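Local coordinates for putative lipoprotein (Bacteroides thetaiotaomicron, PDB 4OUE), which probably cleaves alpha-L-fucose residues from glycans as a glycoside hydrolase family 29 alpha-L-fucosidase, at residues V206-N211 / E253-I258; I48-A53 / A96-G101. All blocks are in the same frame, centred on the assembly; numbering follows the deposited sequence.

How the contacts relate
Along the chain both segments of contact 2 come before those of contact 1, and all four belong to the alpha-L-fucosidase portion, a family of the TIM-barrel clan. The contact centres are 31 Å apart and the nearest atoms about 17 Å apart, so they do not touch. Contact 2 joins the loops after strands 22-26 and 70-76, its centre about 32 Å from the centre of the chain. The centre of contact 1 is about 7 Å from it, where the loop after strand 193-195 meets strand 253-257 beside a bound thiogalactoside. All of these strands belong to the same parallel sheet. One contact thus shapes the sugar pocket, while the other ties loops together far from it.

Contact 1: V206-N211 / E253-I258; sequences VRWMGN and ETDVSI. With IPT (1-methylethyl 1-thio-beta-D-galactopyranoside), chain D.
Glu253 N donates an almost straight hydrogen bond to Arg207 O (2.9 Å, 177° at the hydrogen), the backbone tie between 206-211 and strand 253-257. Further along, Trp208 NE1 approaches Asp255 OD1 at 3.0 Å, but the bond is bent and weak. The same N-H is shared with Asn211 O in its own segment, 3.1 Å from NE1 and also weak, so the indole edge is held by two poor bonds instead of one good one. A water 2.8 Å from Asn211 O donates to it and to Asp255 O, bridging the two backbones. The second carboxylate oxygen, Asp255 OD2, lies 2.6 Å from O6 of the thiogalactoside; Asp255 thus meets indole and sugar with different oxygens, its carboxylate turned 74° from the ring plane. Although the CB of Trp208 points away from the strand, CG lies opposite the backbone N (chi1 -172°), and this swings NE1 back toward Asp255. The indole is sandwiched: Gly210 N and Asn211 N cover one face, and the sugar lies on the other, with its C5 3.5 Å from Trp208 CE2. A leucine in place of Trp208 would probably deprive the sugar of its flat platform and leave Asp255 OD1 without its indole N-H. Next in sequence, Met209 crosses Thr254 at about a right angle, Met209 CG lying 3.4 Å from Glu253 O and close to Thr254 OG1, which is hydrogen-bonded to Ser290. Val206 CG2 rests 4.1 Å from Glu253 OE1, while OE2 of that buried carboxylate is bonded to Trp164. Glu232, Glu212, Asp166 and Gly167 also hydrogen-bond the ligand. An aromatic face beneath a pyranose, with acidic side chains around its hydroxyls, is characteristic of glycosidase sugar pockets, consistent with the active site of a TIM-barrel fucosidase.

Contact 2: I48-A53 / A96-G101; sequences IFNPTA and AAWKNG
Two beta-alpha loops of the TIM-barrel domain meet where Phe49, Asn50 and Pro51 close around Trp98: 48-53 leads into helix 56-66, and 96-101 precedes helix 105-116. Neither segment is a regular strand, yet a backbone hydrogen bond joins them, Trp98 N donating to Phe49 O at 3.2 Å and arriving in the carbonyl plane. The methyl of Ala96 lies close to the same acceptor, CB being 3.3 Å from Phe49 O. With its CG turned opposite the backbone N (chi1 -178°), Phe49 runs alongside Trp98 and presents a ring edge to its face. The pair is an offset edge-to-face stack, with planes 87° apart and 5.9 Å between the centroids of the Phe49 ring and the Trp98 five-membered ring. Between these two side chains the closest atoms are Phe49 CE2 and Trp98 CE3, 3.9 Å apart, and the neighbouring edge atom Phe49 CD2 packs 4.0 Å from Ala96 CB. Pro51 completes the grip by a CH-pi contact: its CG stands 3.6 Å from the centroid of the same five-membered ring and only 16° off the normal, hence over that ring's face, though toward the rim of the whole indole. On the opposite face lies CG of Lys99. Asn50 OD1 lies near the indole plane, at its edge, and is 3.4 Å from the backbone CA of Trp98, while Asn50 CG packs 4.0 Å from Ala97 CB at the more exposed side. Beyond Trp98 the chain folds back through two overlapping turns, Asn100 N bonding to Ala97 O and Gly101 N to Trp98 O. The cluster extends further: Phe33 and Phe81 meet the Phe49 ring, Lys99 forms a salt bridge to Glu108, and both Phe49 and Trp98 pack on Val105, so the paired loops rest against the start of helix 105-116.

Contact 1: V206-N211 / E253-I258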
ATOM      1  N   VAL A 206      -5.140  -6.900   5.373  1.00 16.34           N
ATOM      2  CA  VAL A 206      -4.984  -6.501   3.974  1.00 16.87           C
ATOM      3  C   VAL A 206      -4.505  -7.716   3.179  1.00 20.48           C
ATOM      4  O   VAL A 206      -3.913  -8.648   3.750  1.00 14.24           O
ATOM      5  CB  VAL A 206      -4.020  -5.284   3.797  1.00 17.65           C
ATOM      6  CG1 VAL A 206      -4.509  -4.074   4.613  1.00 10.29           C
ATOM      7  CG2 VAL A 206      -2.580  -5.656   4.191  1.00 12.38           C
ATOM      8  N   ARG A 207      -4.771  -7.704   1.872  1.00 15.70           N
ATOM      9  CA  ARG A 207      -4.512  -8.853   1.008  1.00 14.02           C
ATOM     10  C   ARG A 207      -3.487  -8.530  -0.070  1.00 15.02           C
ATOM     11  O   ARG A 207      -3.227  -7.361  -0.368  1.00 17.10           O
ATOM     12  CB  ARG A 207      -5.819  -9.294   0.325  1.00 15.63           C
ATOM     13  CG  ARG A 207      -6.305  -8.325  -0.786  1.00 17.09           C
ATOM     14  CD  ARG A 207      -7.633  -8.772  -1.411  1.00 14.90           C
ATOM     15  NE  ARG A 207      -7.925  -8.064  -2.660  1.00 14.97           N
ATOM     16  CZ  ARG A 207      -8.820  -7.082  -2.778  1.00 16.93           C
ATOM     17  NH1 ARG A 207      -9.516  -6.678  -1.720  1.00 13.19           N
ATOM     18  NH2 ARG A 207      -9.016  -6.495  -3.955  1.00 12.99           N
ATOM     19  N   TRP A 208      -2.916  -9.568  -0.673  1.00 13.93           N
ATOM     20  CA  TRP A 208      -2.115  -9.381  -1.874  1.00 12.80           C
ATOM     21  C   TRP A 208      -3.049  -9.126  -3.049  1.00 16.71           C
ATOM     22  O   TRP A 208      -4.236  -9.464  -2.990  1.00 17.50           O
ATOM     23  CB  TRP A 208      -1.277 -10.633  -2.143  1.00 13.09           C
ATOM     24  CG  TRP A 208      -0.278 -10.445  -3.254  1.00 16.95           C
ATOM     25  CD1 TRP A 208       0.471  -9.323  -3.520  1.00 12.78           C
ATOM     26  CD2 TRP A 208       0.074 -11.408  -4.249  1.00 14.48           C
ATOM     27  NE1 TRP A 208       1.273  -9.543  -4.615  1.00 11.74           N
ATOM     28  CE2 TRP A 208       1.042 -10.814  -5.082  1.00 14.60           C
ATOM     29  CE3 TRP A 208      -0.339 -12.722  -4.510  1.00 16.89           C
ATOM     30  CZ2 TRP A 208       1.611 -11.493  -6.164  1.00 19.36           C
ATOM     31  CZ3 TRP A 208       0.220 -13.392  -5.585  1.00 14.63           C
ATOM     32  CH2 TRP A 208       1.192 -12.781  -6.397  1.00 15.48           C
ATOM     33  N   MET A 209      -2.536  -8.531  -4.120  1.00 18.96           N
ATOM     34  CA  MET A 209      -3.391  -8.269  -5.280  1.00 16.25           C
ATOM     35  C   MET A 209      -2.956  -9.022  -6.536  1.00 15.52           C
ATOM     36  O   MET A 209      -3.324  -8.638  -7.649  1.00 16.23           O
ATOM     37  CB  MET A 209      -3.507  -6.765  -5.559  1.00 16.74           C
ATOM     38  CG  MET A 209      -2.308  -5.962  -5.106  1.00 14.38           C
ATOM     39  SD  MET A 209      -0.794  -6.455  -5.942  1.00 14.84           S
ATOM     40  CE  MET A 209      -1.180  -5.885  -7.597  1.00 10.69           C
ATOM     41  N   GLY A 210      -2.172 -10.086  -6.359  1.00 16.04           N
ATOM     42  CA  GLY A 210      -1.961 -11.042  -7.437  1.00 14.55           C
ATOM     43  C   GLY A 210      -0.771 -10.848  -8.353  1.00 18.41           C
ATOM     44  O   GLY A 210      -0.435 -11.758  -9.120  1.00 19.36           O
ATOM     45  N   ASN A 211      -0.135  -9.677  -8.310  1.00 17.06           N
ATOM     46  CA  ASN A 211       1.107  -9.501  -9.068  1.00 13.43           C
ATOM     47  C   ASN A 211       2.147  -8.637  -8.357  1.00 15.51           C
ATOM     48  O   ASN A 211       1.865  -8.043  -7.313  1.00 18.25           O
ATOM     49  CB  ASN A 211       0.836  -8.982 -10.483  1.00 14.49           C
ATOM     50  CG  ASN A 211       0.301  -7.559 -10.500  1.00 14.15           C
ATOM     51  OD1 ASN A 211       1.062  -6.590 -10.390  1.00 12.36           O
ATOM     52  ND2 ASN A 211      -1.010  -7.425 -10.661  1.00 16.33           N
ATOM     53  N   GLU A 253      -3.086  -4.550  -0.869  1.00 20.59           N
ATOM     54  CA  GLU A 253      -1.824  -3.834  -0.753  1.00 14.05           C
ATOM     55  C   GLU A 253      -0.951  -4.205  -1.942  1.00 13.22           C
ATOM     56  O   GLU A 253      -0.647  -5.375  -2.152  1.00 15.46           O
ATOM     57  CB  GLU A 253      -1.127  -4.203   0.551  1.00 13.88           C
ATOM     58  CG  GLU A 253       0.092  -3.347   0.861  1.00 13.59           C
ATOM     59  CD  GLU A 253       0.810  -3.821   2.104  1.00 14.12           C
ATOM     60  OE1 GLU A 253       0.555  -3.265   3.194  1.00 12.97           O
ATOM     61  OE2 GLU A 253       1.622  -4.761   1.992  1.00 14.99           O
ATOM     62  N   THR A 254      -0.546  -3.205  -2.715  1.00 14.82           N
ATOM     63  CA  THR A 254       0.234  -3.429  -3.933  1.00 13.34           C
ATOM     64  C   THR A 254       1.742  -3.309  -3.677  1.00 14.03           C
ATOM     65  O   THR A 254       2.216  -2.247  -3.261  1.00 14.75           O
ATOM     66  CB  THR A 254      -0.189  -2.401  -4.991  1.00 11.49           C
ATOM     67  OG1 THR A 254      -1.602  -2.524  -5.212  1.00 14.21           O
ATOM     68  CG2 THR A 254       0.533  -2.624  -6.290  1.00 12.12           C
ATOM     69  N   ASP A 255       2.490  -4.382  -3.939  1.00 11.78           N
ATOM     70  CA  ASP A 255       3.941  -4.402  -3.688  1.00 12.44           C
ATOM     71  C   ASP A 255       4.776  -4.449  -4.961  1.00 13.44           C
ATOM     72  O   ASP A 255       4.477  -5.213  -5.878  1.00 15.76           O
ATOM     73  CB  ASP A 255       4.340  -5.570  -2.777  1.00 11.01           C
ATOM     74  CG  ASP A 255       3.972  -6.941  -3.360  1.00 19.84           C
ATOM     75  OD1 ASP A 255       2.882  -7.085  -3.966  1.00 15.49           O
ATOM     76  OD2 ASP A 255       4.780  -7.894  -3.196  1.00 13.91           O
ATOM     77  N   VAL A 256       5.833  -3.646  -5.005  1.00  8.87           N
ATOM     78  CA  VAL A 256       6.698  -3.609  -6.173  1.00 13.67           C
ATOM     79  C   VAL A 256       8.086  -3.084  -5.797  1.00 14.77           C
ATOM     80  O   VAL A 256       8.230  -2.266  -4.877  1.00 14.58           O
ATOM     81  CB  VAL A 256       6.061  -2.758  -7.300  1.00 14.76           C
ATOM     82  CG1 VAL A 256       5.870  -1.314  -6.851  1.00 12.70           C
ATOM     83  CG2 VAL A 256       6.882  -2.828  -8.570  1.00 12.26           C
ATOM     84  N   SER A 257       9.119  -3.573  -6.474  1.00 14.48           N
ATOM     85  CA  SER A 257      10.455  -3.069  -6.200  1.00 15.26           C
ATOM     86  C   SER A 257      10.747  -1.896  -7.118  1.00 14.66           C
ATOM     87  O   SER A 257      10.186  -1.802  -8.216  1.00 13.90           O
ATOM     88  CB  SER A 257      11.500  -4.168  -6.375  1.00 14.33           C
ATOM     89  OG  SER A 257      12.783  -3.736  -5.938  1.00 14.32           O
ATOM     90  N   ILE A 258      11.613  -0.990  -6.668  1.00 12.53           N
ATOM     91  CA  ILE A 258      12.000   0.160  -7.486  1.00 13.00           C
ATOM     92  C   ILE A 258      13.066  -0.292  -8.486  1.00 14.59           C
ATOM     93  O   ILE A 258      13.466   0.451  -9.391  1.00 16.87           O
ATOM     94  CB  ILE A 258      12.517   1.323  -6.597  1.00 16.83           C
ATOM     95  CG1 ILE A 258      12.460   2.666  -7.353  1.00 15.94           C
ATOM     96  CG2 ILE A 258      13.924   1.011  -6.039  1.00 10.86           C
ATOM     97  CD1 ILE A 258      12.796   3.876  -6.488  1.00 11.59           C
TER
HETATM   98  C1  IPT D 502       3.771 -14.506  -3.895  1.00 26.44           C
HETATM   99  C2  IPT D 502       3.079 -15.217  -2.784  1.00 20.02           C
HETATM  100  O2  IPT D 502       2.587 -16.429  -3.223  1.00 21.00           O
HETATM  101  C3  IPT D 502       1.983 -14.338  -2.267  1.00 21.45           C
HETATM  102  O3  IPT D 502       1.365 -14.961  -1.193  1.00 20.02           O
HETATM  103  C4  IPT D 502       2.534 -12.996  -1.871  1.00 17.87           C
HETATM  104  O4  IPT D 502       3.336 -13.133  -0.747  1.00 16.53           O
HETATM  105  C5  IPT D 502       3.351 -12.441  -3.002  1.00 20.74           C
HETATM  106  O5  IPT D 502       4.340 -13.346  -3.382  1.00 21.18           O
HETATM  107  C6  IPT D 502       3.999 -11.158  -2.587  1.00 17.60           C
HETATM  108  O6  IPT D 502       4.389 -10.429  -3.696  1.00 16.83           O
HETATM  109  S1  IPT D 502       4.988 -15.591  -4.613  1.00 21.06           S
HETATM  110  C1' IPT D 502       5.463 -14.979  -6.208  1.00 28.98           C
HETATM  111  C2' IPT D 502       4.818 -15.764  -7.301  1.00 29.35           C
HETATM  112  C3' IPT D 502       4.973 -13.587  -6.376  1.00 26.42           C
HETATM  113  O   HOH W   1       2.412  -5.272  -7.357  1.00 12.76           O

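Contact 2: I48-A53 / A96-G101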
ATOM      1  N   ILE A  48      29.398 -13.842   6.271  1.00 13.99           N
ATOM      2  CA  ILE A  48      29.476 -12.928   5.128  1.00 16.52           C
ATOM      3  C   ILE A  48      28.648 -11.662   5.322  1.00 15.84           C
ATOM      4  O   ILE A  48      28.875 -10.664   4.630  1.00 12.04           O
ATOM      5  CB  ILE A  48      29.079 -13.589   3.777  1.00 17.45           C
ATOM      6  CG1 ILE A  48      27.585 -13.914   3.740  1.00 14.75           C
ATOM      7  CG2 ILE A  48      29.922 -14.829   3.509  1.00 14.56           C
ATOM      8  CD1 ILE A  48      27.088 -14.294   2.353  1.00 14.22           C
ATOM      9  N   PHE A  49      27.689 -11.697   6.250  1.00 16.33           N
ATOM     10  CA  PHE A  49      26.865 -10.516   6.514  1.00 15.13           C
ATOM     11  C   PHE A  49      27.704  -9.449   7.214  1.00 13.74           C
ATOM     12  O   PHE A  49      28.080  -9.598   8.381  1.00 11.27           O
ATOM     13  CB  PHE A  49      25.619 -10.851   7.338  1.00 11.69           C
ATOM     14  CG  PHE A  49      24.730  -9.658   7.582  1.00 16.16           C
ATOM     15  CD1 PHE A  49      23.831  -9.232   6.609  1.00 12.35           C
ATOM     16  CD2 PHE A  49      24.818  -8.942   8.768  1.00 13.99           C
ATOM     17  CE1 PHE A  49      23.029  -8.123   6.824  1.00 12.50           C
ATOM     18  CE2 PHE A  49      24.019  -7.839   8.991  1.00 11.63           C
ATOM     19  CZ  PHE A  49      23.122  -7.429   8.014  1.00 13.09           C
ATOM     20  N   ASN A  50      27.996  -8.375   6.493  1.00 14.45           N
ATOM     21  CA  ASN A  50      28.961  -7.410   6.973  1.00 13.06           C
ATOM     22  C   ASN A  50      28.774  -6.058   6.313  1.00 12.68           C
ATOM     23  O   ASN A  50      29.640  -5.618   5.552  1.00 13.85           O
ATOM     24  CB  ASN A  50      30.375  -7.950   6.697  1.00 14.91           C
ATOM     25  CG  ASN A  50      31.458  -7.197   7.474  1.00 17.96           C
ATOM     26  OD1 ASN A  50      31.182  -6.556   8.494  1.00 20.74           O
ATOM     27  ND2 ASN A  50      32.694  -7.282   6.996  1.00 16.27           N
ATOM     28  N   PRO A  51      27.640  -5.386   6.585  1.00 13.00           N
ATOM     29  CA  PRO A  51      27.534  -4.029   6.023  1.00 14.67           C
ATOM     30  C   PRO A  51      28.657  -3.136   6.544  1.00 16.39           C
ATOM     31  O   PRO A  51      28.924  -3.109   7.744  1.00 18.26           O
ATOM     32  CB  PRO A  51      26.169  -3.537   6.519  1.00 13.06           C
ATOM     33  CG  PRO A  51      25.813  -4.438   7.676  1.00 15.72           C
ATOM     34  CD  PRO A  51      26.445  -5.766   7.361  1.00 14.16           C
ATOM     35  N   THR A  52      29.333  -2.430   5.649  1.00 16.73           N
ATOM     36  CA  THR A  52      30.525  -1.690   6.057  1.00 20.51           C
ATOM     37  C   THR A  52      30.238  -0.477   6.958  1.00 20.32           C
ATOM     38  O   THR A  52      31.023  -0.170   7.854  1.00 20.56           O
ATOM     39  CB  THR A  52      31.383  -1.305   4.841  1.00 20.56           C
ATOM     40  OG1 THR A  52      30.569  -0.653   3.868  1.00 25.01           O
ATOM     41  CG2 THR A  52      31.953  -2.554   4.212  1.00 29.97           C
ATOM     42  N   ALA A  53      29.119   0.206   6.730  1.00 16.12           N
ATOM     43  CA  ALA A  53      28.734   1.328   7.592  1.00 16.14           C
ATOM     44  C   ALA A  53      27.224   1.524   7.578  1.00 18.02           C
ATOM     45  O   ALA A  53      26.716   2.479   6.980  1.00 13.83           O
ATOM     46  CB  ALA A  53      29.449   2.616   7.161  1.00 12.39           C
ATOM     47  N   ALA A  96      27.593 -12.979  12.731  1.00 12.29           N
ATOM     48  CA  ALA A  96      28.061 -12.320  11.524  1.00 12.64           C
ATOM     49  C   ALA A  96      29.418 -11.691  11.785  1.00  9.70           C
ATOM     50  O   ALA A  96      29.813 -11.508  12.938  1.00 10.73           O
ATOM     51  CB  ALA A  96      27.061 -11.260  11.093  1.00 12.33           C
ATOM     52  N   ALA A  97      30.135 -11.362  10.718  1.00 13.34           N
ATOM     53  CA  ALA A  97      31.358 -10.579  10.850  1.00 14.63           C
ATOM     54  C   ALA A  97      31.009  -9.167  11.329  1.00 15.87           C
ATOM     55  O   ALA A  97      31.789  -8.533  12.046  1.00 12.31           O
ATOM     56  CB  ALA A  97      32.081 -10.523   9.538  1.00 12.36           C
ATOM     57  N   TRP A  98      29.830  -8.696  10.929  1.00 13.27           N
ATOM     58  CA  TRP A  98      29.330  -7.370  11.283  1.00 13.57           C
ATOM     59  C   TRP A  98      29.388  -7.093  12.778  1.00 15.49           C
ATOM     60  O   TRP A  98      28.721  -7.782  13.581  1.00 15.49           O
ATOM     61  CB  TRP A  98      27.870  -7.233  10.836  1.00 10.31           C
ATOM     62  CG  TRP A  98      27.325  -5.847  11.006  1.00 12.69           C
ATOM     63  CD1 TRP A  98      27.885  -4.691  10.557  1.00 13.40           C
ATOM     64  CD2 TRP A  98      26.101  -5.472  11.660  1.00 12.88           C
ATOM     65  NE1 TRP A  98      27.096  -3.621  10.900  1.00 14.97           N
ATOM     66  CE2 TRP A  98      25.991  -4.076  11.572  1.00 12.50           C
ATOM     67  CE3 TRP A  98      25.092  -6.189  12.307  1.00 11.46           C
ATOM     68  CZ2 TRP A  98      24.905  -3.372  12.102  1.00 12.70           C
ATOM     69  CZ3 TRP A  98      24.015  -5.493  12.835  1.00 13.90           C
ATOM     70  CH2 TRP A  98      23.931  -4.097  12.730  1.00 13.48           C
ATOM     71  N   LYS A  99      30.177  -6.082  13.139  1.00 13.59           N
ATOM     72  CA  LYS A  99      30.260  -5.597  14.512  1.00 14.78           C
ATOM     73  C   LYS A  99      30.685  -6.710  15.440  1.00 16.49           C
ATOM     74  O   LYS A  99      30.319  -6.718  16.612  1.00 18.03           O
ATOM     75  CB  LYS A  99      28.917  -4.989  14.965  1.00 13.18           C
ATOM     76  CG  LYS A  99      28.609  -3.658  14.278  1.00 17.92           C
ATOM     77  CD  LYS A  99      27.447  -2.885  14.916  1.00 15.01           C
ATOM     78  CE  LYS A  99      27.377  -1.474  14.313  1.00 23.32           C
ATOM     79  NZ  LYS A  99      26.256  -0.595  14.804  1.00 28.43           N
ATOM     80  N   ASN A 100      31.439  -7.666  14.904  1.00 18.82           N
ATOM     81  CA  ASN A 100      31.887  -8.810  15.691  1.00 16.61           C
ATOM     82  C   ASN A 100      30.752  -9.582  16.355  1.00 24.42           C
ATOM     83  O   ASN A 100      30.949 -10.192  17.421  1.00 19.56           O
ATOM     84  CB  ASN A 100      32.896  -8.360  16.747  1.00 27.82           C
ATOM     85  CG  ASN A 100      34.258  -8.951  16.523  1.00 40.70           C
ATOM     86  OD1 ASN A 100      34.601  -9.977  17.110  1.00 47.86           O
ATOM     87  ND2 ASN A 100      35.041  -8.323  15.653  1.00 36.22           N
ATOM     88  N   GLY A 101      29.570  -9.546  15.732  1.00 14.21           N
ATOM     89  CA  GLY A 101      28.433 -10.316  16.209  1.00 13.15           C
ATOM     90  C   GLY A 101      27.625  -9.622  17.290  1.00 15.68           C
ATOM     91  O   GLY A 101      26.777 -10.244  17.944  1.00 17.08           O
TER